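Alpha-galactosidase (Thermus thermophilus, PDB 6LCJ) probably hydrolyses terminal alpha-galactosyl residues of oligosaccharides as a hexameric, thermostable glycosidase of family GH36. Local coordinates at residues 162-167 with 300-305; 230-235 with 291-296; 285-290 with 328-333. All blocks are in the same frame, centred on the assembly; numbering follows the deposited sequence.

Interaction 1 (162-167 with 300-305); sequences VWCSWY and YLKLDF
Val162 and Tyr300 meet across the inside of a parallel barrel, their side chains approaching from opposite directions, from strands three places apart. The meeting point is a single methyl, Val162 CG2, which lies 3.6 Å from Tyr300 OH and 3.7 Å from Tyr300 CZ, so it touches the phenol end of the ring and approaches it obliquely. Tyr300 points its CB toward Val162, and with CG anti to the backbone N (chi1 180°) the ring continues far enough for its phenol end to meet the methyl; the CA atoms of Val162 and Tyr300 are 9.6 Å apart. A short branched residue on one strand and a long flat one on the other together bridge this distance.

One step further along both strands the fit is looser. Lys302 is extended through all its torsions, yet its NZ comes only within 4.4 Å of Cys164 SG, a distance at which the two merely lie near each other. The ammonium is instead paired with Asp196 in a salt bridge, which probably offsets the cost of burying a lysine here. Cys164 SG has its own task: it accepts a capping bond from Trp166 N, 3.6 Å long and nearly straight at 169°, at the turn where the strand gives way to a helix. Beyond this level the segments diverge, and Trp166, on the more open side, is partly exposed to solvent.

The contact belongs to the TIM barrel expected of a melibiase domain. Strands 161-164 and 298-303 are not neighbours in the sheet, for 192-195 and 229-234 lie between them. Gln194 on strand 192-195 touches Val162, Cys164 and Lys302, while strand 335-338 flanks the other side of 298-303, where the rings of Tyr300 and Tyr335 meet almost parallel.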
loop_
_atom_site.group_PDB
_atom_site.type_symbol
_atom_site.label_atom_id
_atom_site.label_comp_id
_atom_site.label_asym_id
_atom_site.label_seq_id
_atom_site.Cartn_x
_atom_site.Cartn_y
_atom_site.Cartn_z
ATOM N N VAL E 162 25.805 -42.622 25.456
ATOM C CA VAL E 162 25.178 -42.973 24.187
ATOM C C VAL E 162 26.142 -42.676 23.058
ATOM O O VAL E 162 26.736 -41.593 23.018
ATOM C CB VAL E 162 23.867 -42.195 23.965
ATOM C CG1 VAL E 162 23.241 -42.593 22.615
ATOM C CG2 VAL E 162 22.906 -42.391 25.131
ATOM N N TRP E 163 26.280 -43.621 22.132
ATOM C CA TRP E 163 26.821 -43.319 20.818
ATOM C C TRP E 163 25.644 -43.130 19.865
ATOM O O TRP E 163 24.719 -43.949 19.849
ATOM C CB TRP E 163 27.772 -44.408 20.311
ATOM C CG TRP E 163 28.488 -43.926 19.076
ATOM C CD1 TRP E 163 29.654 -43.210 19.025
ATOM C CD2 TRP E 163 28.026 -44.038 17.725
ATOM N NE1 TRP E 163 29.958 -42.894 17.720
ATOM C CE2 TRP E 163 28.976 -43.388 16.903
ATOM C CE3 TRP E 163 26.911 -44.638 17.127
ATOM C CZ2 TRP E 163 28.848 -43.330 15.512
ATOM C CZ3 TRP E 163 26.787 -44.584 15.749
ATOM C CH2 TRP E 163 27.745 -43.927 14.957
ATOM N N CYS E 164 25.677 -42.049 19.081
ATOM C CA CYS E 164 24.548 -41.620 18.257
ATOM C C CYS E 164 25.030 -41.433 16.822
ATOM O O CYS E 164 26.109 -40.883 16.596
ATOM C CB CYS E 164 23.951 -40.298 18.837
ATOM S SG CYS E 164 22.701 -39.444 17.850
ATOM N N SER E 165 24.246 -41.878 15.844
ATOM C CA SER E 165 24.725 -41.803 14.466
ATOM C C SER E 165 24.521 -40.441 13.811
ATOM O O SER E 165 25.088 -40.202 12.736
ATOM C CB SER E 165 24.039 -42.866 13.593
ATOM O OG SER E 165 22.625 -42.709 13.572
ATOM N N TRP E 166 23.737 -39.542 14.410
ATOM C CA TRP E 166 23.240 -38.406 13.643
ATOM C C TRP E 166 24.360 -37.441 13.263
ATOM O O TRP E 166 24.478 -37.031 12.100
ATOM C CB TRP E 166 22.133 -37.674 14.414
ATOM C CG TRP E 166 21.647 -36.470 13.652
ATOM C CD1 TRP E 166 21.836 -35.158 13.984
ATOM C CD2 TRP E 166 20.940 -36.466 12.395
ATOM N NE1 TRP E 166 21.273 -34.344 13.031
ATOM C CE2 TRP E 166 20.718 -35.117 12.046
ATOM C CE3 TRP E 166 20.475 -37.467 11.540
ATOM C CZ2 TRP E 166 20.046 -34.747 10.885
ATOM C CZ3 TRP E 166 19.814 -37.093 10.382
ATOM C CH2 TRP E 166 19.605 -35.752 10.065
ATOM N N TYR E 167 25.201 -37.065 14.224
ATOM C CA TYR E 167 26.125 -35.963 14.010
ATOM C C TYR E 167 27.435 -36.389 13.374
ATOM O O TYR E 167 28.422 -35.663 13.474
ATOM C CB TYR E 167 26.383 -35.246 15.324
ATOM C CG TYR E 167 25.148 -34.627 15.875
ATOM C CD1 TYR E 167 24.709 -33.384 15.417
ATOM C CD2 TYR E 167 24.392 -35.290 16.835
ATOM C CE1 TYR E 167 23.574 -32.806 15.928
ATOM C CE2 TYR E 167 23.253 -34.720 17.346
ATOM C CZ TYR E 167 22.861 -33.476 16.897
ATOM O OH TYR E 167 21.739 -32.903 17.416
ATOM N N TYR E 300 15.914 -47.816 24.225
ATOM C CA TYR E 300 16.238 -46.398 24.318
ATOM C C TYR E 300 15.671 -45.750 23.061
ATOM O O TYR E 300 16.027 -46.143 21.948
ATOM C CB TYR E 300 17.759 -46.194 24.443
ATOM C CG TYR E 300 18.256 -44.760 24.537
ATOM C CD1 TYR E 300 18.224 -43.910 23.437
ATOM C CD2 TYR E 300 18.794 -44.269 25.724
ATOM C CE1 TYR E 300 18.690 -42.610 23.520
ATOM C CE2 TYR E 300 19.271 -42.965 25.822
ATOM C CZ TYR E 300 19.218 -42.146 24.715
ATOM O OH TYR E 300 19.672 -40.857 24.804
ATOM N N LEU E 301 14.750 -44.806 23.230
ATOM C CA LEU E 301 14.037 -44.223 22.096
ATOM C C LEU E 301 14.206 -42.713 22.085
ATOM O O LEU E 301 14.009 -42.052 23.111
ATOM C CB LEU E 301 12.554 -44.577 22.136
ATOM C CG LEU E 301 12.250 -46.073 22.134
ATOM C CD1 LEU E 301 10.734 -46.308 22.251
ATOM C CD2 LEU E 301 12.832 -46.712 20.873
ATOM N N LYS E 302 14.584 -42.176 20.935
ATOM C CA LYS E 302 14.683 -40.735 20.740
ATOM C C LYS E 302 13.451 -40.300 19.960
ATOM O O LYS E 302 13.327 -40.571 18.759
ATOM C CB LYS E 302 15.978 -40.357 20.025
ATOM C CG LYS E 302 16.200 -38.855 19.854
ATOM C CD LYS E 302 17.580 -38.576 19.248
ATOM C CE LYS E 302 17.743 -37.127 18.771
ATOM N NZ LYS E 302 19.094 -36.879 18.145
ATOM N N LEU E 303 12.529 -39.662 20.657
ATOM C CA LEU E 303 11.278 -39.214 20.076
ATOM C C LEU E 303 11.455 -37.748 19.734
ATOM O O LEU E 303 11.701 -36.924 20.620
ATOM C CB LEU E 303 10.123 -39.436 21.055
ATOM C CG LEU E 303 10.028 -40.887 21.540
ATOM C CD1 LEU E 303 8.853 -41.092 22.509
ATOM C CD2 LEU E 303 9.922 -41.834 20.338
ATOM N N ASP E 304 11.370 -37.432 18.454
ATOM C CA ASP E 304 11.807 -36.152 17.941
ATOM C C ASP E 304 10.629 -35.395 17.349
ATOM O O ASP E 304 9.580 -35.978 17.058
ATOM C CB ASP E 304 12.889 -36.341 16.880
ATOM C CG ASP E 304 13.863 -35.170 16.807
ATOM O OD1 ASP E 304 13.583 -34.067 17.350
ATOM O OD2 ASP E 304 14.925 -35.376 16.184
ATOM N N PHE E 305 10.832 -34.080 17.170
ATOM C CA PHE E 305 9.837 -33.199 16.573
ATOM C C PHE E 305 8.519 -33.284 17.320
ATOM O O PHE E 305 7.452 -33.227 16.713
ATOM C CB PHE E 305 9.623 -33.518 15.090
ATOM C CG PHE E 305 10.794 -33.173 14.223
ATOM C CD1 PHE E 305 11.914 -33.993 14.185
ATOM C CD2 PHE E 305 10.782 -32.021 13.450
ATOM C CE1 PHE E 305 13.009 -33.672 13.386
ATOM C CE2 PHE E 305 11.874 -31.692 12.645
ATOM C CZ PHE E 305 12.987 -32.520 12.613
#

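Interaction 2 (230-235 with 291-296); sequences AGLWFA and RKALAW
Lys292 NZ is gripped by two groups, the carboxylate of Glu207 in a salt bridge and the carbonyl of Trp206 in a hydrogen bond, while Lys292 CG lies against one face of the neighbouring Trp296 indole. The edge of that indole takes part in the contact: Leu232 CD2 sits close to the ring plane, 4.0 Å from Trp296 CE3. Leucine suits this place because a terminal methyl can reach the rim of the benzo ring.

The second meeting is between Ala293 and Phe234. Ala293 CB lies 3.7 Å from Phe234 CZ, approaching the ring obliquely, and is also 4.4 Å from Leu232 CD2. Being so small, alanine lets the helix come near the strand and leaves room for the phenyl group, whose far end does the touching.

Strand 230-234 and helix 291-296 run nearly antiparallel, at 155°, with axes 9.8 Å apart, as a helix does when it returns the chain to the next parallel strand. Helix 280-296 thus forms part of the beta-alpha-beta crossover from strand 229-234 to its neighbour 298-303, with helix 216-224 packed alongside through Met216, which touches both Leu232 and Trp296.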
loop_
_atom_site.group_PDB
_atom_site.type_symbol
_atom_site.label_atom_id
_atom_site.label_comp_id
_atom_site.label_asym_id
_atom_site.label_seq_id
_atom_site.Cartn_x
_atom_site.Cartn_y
_atom_site.Cartn_z
ATOM N N ALA E 230 20.247 -50.958 22.609
ATOM C CA ALA E 230 19.983 -50.476 21.264
ATOM C C ALA E 230 19.016 -49.293 21.306
ATOM O O ALA E 230 18.006 -49.337 22.012
ATOM C CB ALA E 230 19.423 -51.607 20.402
ATOM N N GLY E 231 19.327 -48.248 20.544
ATOM C CA GLY E 231 18.540 -47.023 20.536
ATOM C C GLY E 231 18.038 -46.721 19.138
ATOM O O GLY E 231 18.741 -46.973 18.157
ATOM N N LEU E 232 16.810 -46.190 19.052
ATOM C CA LEU E 232 16.190 -45.877 17.772
ATOM C C LEU E 232 15.456 -44.541 17.858
ATOM O O LEU E 232 14.951 -44.151 18.918
ATOM C CB LEU E 232 15.239 -47.004 17.340
ATOM C CG LEU E 232 14.696 -47.084 15.907
ATOM C CD1 LEU E 232 15.788 -47.318 14.885
ATOM C CD2 LEU E 232 13.661 -48.200 15.815
ATOM N N TRP E 233 15.396 -43.854 16.714
ATOM C CA TRP E 233 14.861 -42.505 16.560
ATOM C C TRP E 233 13.530 -42.537 15.816
ATOM O O TRP E 233 13.416 -43.189 14.776
ATOM C CB TRP E 233 15.866 -41.651 15.768
ATOM C CG TRP E 233 15.439 -40.256 15.371
ATOM C CD1 TRP E 233 15.693 -39.100 16.056
ATOM C CD2 TRP E 233 14.726 -39.867 14.188
ATOM N NE1 TRP E 233 15.185 -38.021 15.375
ATOM C CE2 TRP E 233 14.580 -38.464 14.228
ATOM C CE3 TRP E 233 14.196 -40.566 13.099
ATOM C CZ2 TRP E 233 13.919 -37.751 13.226
ATOM C CZ3 TRP E 233 13.539 -39.847 12.097
ATOM C CH2 TRP E 233 13.406 -38.460 12.176
ATOM N N PHE E 234 12.539 -41.793 16.317
ATOM C CA PHE E 234 11.285 -41.568 15.597
ATOM C C PHE E 234 10.902 -40.094 15.640
ATOM O O PHE E 234 11.304 -39.359 16.538
ATOM C CB PHE E 234 10.109 -42.368 16.183
ATOM C CG PHE E 234 10.328 -43.837 16.211
ATOM C CD1 PHE E 234 10.937 -44.438 17.305
ATOM C CD2 PHE E 234 9.912 -44.630 15.152
ATOM C CE1 PHE E 234 11.152 -45.799 17.337
ATOM C CE2 PHE E 234 10.111 -46.001 15.170
ATOM C CZ PHE E 234 10.734 -46.588 16.271
ATOM N N ALA E 235 10.085 -39.675 14.667
ATOM C CA ALA E 235 9.356 -38.401 14.698
ATOM C C ALA E 235 7.881 -38.759 14.563
ATOM O O ALA E 235 7.283 -38.581 13.492
ATOM C CB ALA E 235 9.805 -37.443 13.592
ATOM N N ARG E 291 5.644 -49.637 20.941
ATOM C CA ARG E 291 5.533 -51.080 21.148
ATOM C C ARG E 291 6.304 -51.869 20.083
ATOM O O ARG E 291 7.019 -52.825 20.407
ATOM C CB ARG E 291 4.056 -51.486 21.182
ATOM C CG ARG E 291 3.317 -50.891 22.380
ATOM C CD ARG E 291 1.857 -51.356 22.478
ATOM N NE ARG E 291 1.145 -50.825 23.654
ATOM C CZ ARG E 291 1.550 -50.938 24.931
ATOM N NH1 ARG E 291 2.687 -51.555 25.240
ATOM N NH2 ARG E 291 0.817 -50.419 25.917
ATOM N N LYS E 292 6.201 -51.477 18.813
ATOM C CA LYS E 292 6.974 -52.184 17.794
ATOM C C LYS E 292 8.484 -52.072 18.043
ATOM O O LYS E 292 9.226 -53.043 17.840
ATOM C CB LYS E 292 6.623 -51.665 16.406
ATOM C CG LYS E 292 7.614 -52.058 15.357
ATOM C CD LYS E 292 7.066 -51.838 13.962
ATOM C CE LYS E 292 6.588 -50.412 13.794
ATOM N NZ LYS E 292 6.674 -49.963 12.388
ATOM N N ALA E 293 8.964 -50.900 18.482
ATOM C CA ALA E 293 10.403 -50.731 18.682
ATOM C C ALA E 293 10.906 -51.572 19.851
ATOM O O ALA E 293 11.989 -52.165 19.770
ATOM C CB ALA E 293 10.748 -49.255 18.892
ATOM N N LEU E 294 10.137 -51.639 20.943
ATOM C CA LEU E 294 10.515 -52.495 22.066
ATOM C C LEU E 294 10.579 -53.949 21.639
ATOM O O LEU E 294 11.524 -54.667 21.990
ATOM C CB LEU E 294 9.534 -52.352 23.222
ATOM C CG LEU E 294 9.360 -51.029 23.946
ATOM C CD1 LEU E 294 8.803 -51.284 25.321
ATOM C CD2 LEU E 294 10.665 -50.266 24.032
ATOM N N ALA E 295 9.585 -54.403 20.874
ATOM C CA ALA E 295 9.591 -55.786 20.413
ATOM C C ALA E 295 10.794 -56.057 19.535
ATOM O O ALA E 295 11.325 -57.171 19.528
ATOM C CB ALA E 295 8.302 -56.103 19.663
ATOM N N TRP E 296 11.247 -55.044 18.803
ATOM C CA TRP E 296 12.428 -55.170 17.964
ATOM C C TRP E 296 13.711 -55.341 18.765
ATOM O O TRP E 296 14.715 -55.773 18.195
ATOM C CB TRP E 296 12.552 -53.938 17.077
ATOM C CG TRP E 296 11.740 -54.014 15.845
ATOM C CD1 TRP E 296 11.149 -55.117 15.330
ATOM C CD2 TRP E 296 11.441 -52.931 14.948
ATOM N NE1 TRP E 296 10.486 -54.795 14.166
ATOM C CE2 TRP E 296 10.652 -53.458 13.912
ATOM C CE3 TRP E 296 11.765 -51.567 14.926
ATOM C CZ2 TRP E 296 10.178 -52.673 12.859
ATOM C CZ3 TRP E 296 11.297 -50.791 13.889
ATOM C CH2 TRP E 296 10.506 -51.348 12.864
#

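Interaction 3 (285-290 with 328-333); sequences WAADLV and REAAGE
Ala287 and Ala330 bring two helices close together, with CA atoms only 5.8 Å apart, and Val290 and Ala331 continue the approach at 6.0 Å. Such nearness is possible because three of the four residues that touch are alanines, whose side chains end at CB. The CB of Ala330 points toward the other helix and meets the flank of Ala287, CB to CB 3.9 Å.

Val290, one turn along the same helix, supplies the larger group. Its CG1 stands anti to the backbone N (chi1 169°) and is thereby directed at the end of the other helix, 3.6 Å from Ala331 CB and equally close to Ala331 CA. The same methyl lies 3.8 Å from the carbonyl carbon of Ala330, so it packs on backbone as well as on side chains. No hydrogen bond crosses between the segments, and buried apolar carbon does the joining.

Just after this touching surface the chain leaves the helix at Gly332, whose positive phi of 58° is readily adopted by glycine. Arg328, turned away from the contact, makes a weak bond from NH2 to Gly332 O and also donates to Ala334 O, while NH1 forms a salt bridge with Asp351.

Helices 280-296 and 317-331 are successive in the outer layer of the barrel, joined through strand 298-303; Ala331 also touches Leu336 of strand 335-338, on the barrel side of the helices.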
loop_
_atom_site.group_PDB
_atom_site.type_symbol
_atom_site.label_atom_id
_atom_site.label_comp_id
_atom_site.label_asym_id
_atom_site.label_seq_id
_atom_site.Cartn_x
_atom_site.Cartn_y
_atom_site.Cartn_z
ATOM N N TRP E 285 -1.797 -45.393 17.335
ATOM C CA TRP E 285 -0.821 -45.764 16.318
ATOM C C TRP E 285 0.596 -45.382 16.749
ATOM O O TRP E 285 1.535 -46.177 16.593
ATOM C CB TRP E 285 -1.228 -45.098 15.003
ATOM C CG TRP E 285 -0.299 -45.214 13.848
ATOM C CD1 TRP E 285 -0.316 -46.176 12.870
ATOM C CD2 TRP E 285 0.752 -44.307 13.501
ATOM N NE1 TRP E 285 0.678 -45.931 11.948
ATOM C CE2 TRP E 285 1.347 -44.789 12.314
ATOM C CE3 TRP E 285 1.255 -43.141 14.080
ATOM C CZ2 TRP E 285 2.425 -44.144 11.704
ATOM C CZ3 TRP E 285 2.320 -42.497 13.462
ATOM C CH2 TRP E 285 2.888 -42.997 12.290
ATOM N N ALA E 286 0.768 -44.186 17.319
ATOM C CA ALA E 286 2.099 -43.779 17.764
ATOM C C ALA E 286 2.573 -44.640 18.934
ATOM O O ALA E 286 3.748 -45.017 18.993
ATOM C CB ALA E 286 2.116 -42.290 18.132
ATOM N N ALA E 287 1.671 -44.972 19.865
ATOM C CA ALA E 287 2.022 -45.934 20.905
ATOM C C ALA E 287 2.399 -47.294 20.316
ATOM O O ALA E 287 3.271 -47.979 20.854
ATOM C CB ALA E 287 0.877 -46.077 21.906
ATOM N N ASP E 288 1.778 -47.696 19.207
ATOM C CA ASP E 288 2.183 -48.938 18.561
ATOM C C ASP E 288 3.556 -48.838 17.922
ATOM O O ASP E 288 4.186 -49.875 17.692
ATOM C CB ASP E 288 1.171 -49.352 17.495
ATOM C CG ASP E 288 -0.126 -49.827 18.088
ATOM O OD1 ASP E 288 -0.215 -49.928 19.338
ATOM O OD2 ASP E 288 -1.063 -50.099 17.305
ATOM N N LEU E 289 4.020 -47.623 17.596
ATOM C CA LEU E 289 5.405 -47.447 17.155
ATOM C C LEU E 289 6.377 -47.722 18.295
ATOM O O LEU E 289 7.396 -48.396 18.108
ATOM C CB LEU E 289 5.623 -46.038 16.613
ATOM C CG LEU E 289 4.962 -45.654 15.293
ATOM C CD1 LEU E 289 5.127 -44.160 15.076
ATOM C CD2 LEU E 289 5.558 -46.448 14.141
ATOM N N VAL E 290 6.066 -47.220 19.486
ATOM C CA VAL E 290 6.865 -47.542 20.658
ATOM C C VAL E 290 6.841 -49.041 20.925
ATOM O O VAL E 290 7.886 -49.672 21.115
ATOM C CB VAL E 290 6.371 -46.742 21.871
ATOM C CG1 VAL E 290 7.005 -47.276 23.133
ATOM C CG2 VAL E 290 6.686 -45.251 21.678
ATOM N N ARG E 328 4.254 -42.866 27.147
ATOM C CA ARG E 328 5.021 -43.183 28.342
ATOM C C ARG E 328 4.666 -44.570 28.856
ATOM O O ARG E 328 5.551 -45.368 29.175
ATOM C CB ARG E 328 4.788 -42.125 29.425
ATOM C CG ARG E 328 5.388 -42.472 30.809
ATOM C CD ARG E 328 6.912 -42.264 30.891
ATOM N NE ARG E 328 7.663 -43.421 30.399
ATOM C CZ ARG E 328 8.967 -43.420 30.125
ATOM N NH1 ARG E 328 9.688 -42.319 30.271
ATOM N NH2 ARG E 328 9.555 -44.527 29.696
ATOM N N GLU E 329 3.364 -44.879 28.922
ATOM C CA GLU E 329 2.920 -46.181 29.407
ATOM C C GLU E 329 3.260 -47.283 28.420
ATOM O O GLU E 329 3.640 -48.386 28.824
ATOM C CB GLU E 329 1.421 -46.159 29.681
ATOM C CG GLU E 329 1.054 -45.468 30.976
ATOM C CD GLU E 329 1.378 -46.314 32.218
ATOM O OE1 GLU E 329 1.901 -47.445 32.081
ATOM O OE2 GLU E 329 1.112 -45.843 33.343
ATOM N N ALA E 330 3.140 -47.006 27.124
ATOM C CA ALA E 330 3.476 -48.022 26.135
ATOM C C ALA E 330 4.955 -48.376 26.179
ATOM O O ALA E 330 5.335 -49.496 25.812
ATOM C CB ALA E 330 3.079 -47.558 24.737
ATOM N N ALA E 331 5.801 -47.443 26.626
ATOM C CA ALA E 331 7.242 -47.659 26.678
ATOM C C ALA E 331 7.687 -48.321 27.970
ATOM O O ALA E 331 8.818 -48.821 28.044
ATOM C CB ALA E 331 7.990 -46.331 26.506
ATOM N N GLY E 332 6.827 -48.345 28.976
ATOM C CA GLY E 332 7.204 -48.957 30.232
ATOM C C GLY E 332 8.437 -48.291 30.792
ATOM O O GLY E 332 8.506 -47.063 30.925
ATOM N N GLU E 333 9.433 -49.100 31.115
ATOM C CA GLU E 333 10.657 -48.602 31.723
ATOM C C GLU E 333 11.741 -48.286 30.700
ATOM O O GLU E 333 12.852 -47.924 31.087
ATOM C CB GLU E 333 11.162 -49.615 32.753
ATOM C CG GLU E 333 10.101 -49.931 33.814
ATOM C CD GLU E 333 10.588 -50.883 34.900
ATOM O OE1 GLU E 333 11.075 -51.991 34.567
ATOM O OE2 GLU E 333 10.469 -50.520 36.092
#

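How the interactions relate
The three contacts run outward through the barrel. Interaction 1 is inside it, joining strands across the interior, and there buried polar groups mix with apolar ones. Interaction 2 links the wall to the surrounding helices, and interaction 3 joins two of those helices. Both are essentially hydrocarbon and bring alanines into play. All three are buried, though Trp296 in interaction 2 is partly exposed. Interactions 2 and 3 share helix 280-296, and Leu301 CD1 of the strand in interaction 1 packs against Val290 CG1. Interactions 1 and 2 meet on adjacent strands and the turn that follows one of them, where Trp233 NE1 hydrogen-bonds Asp304 OD2 at 2.8 Å, close to the barrel's C-terminal rim.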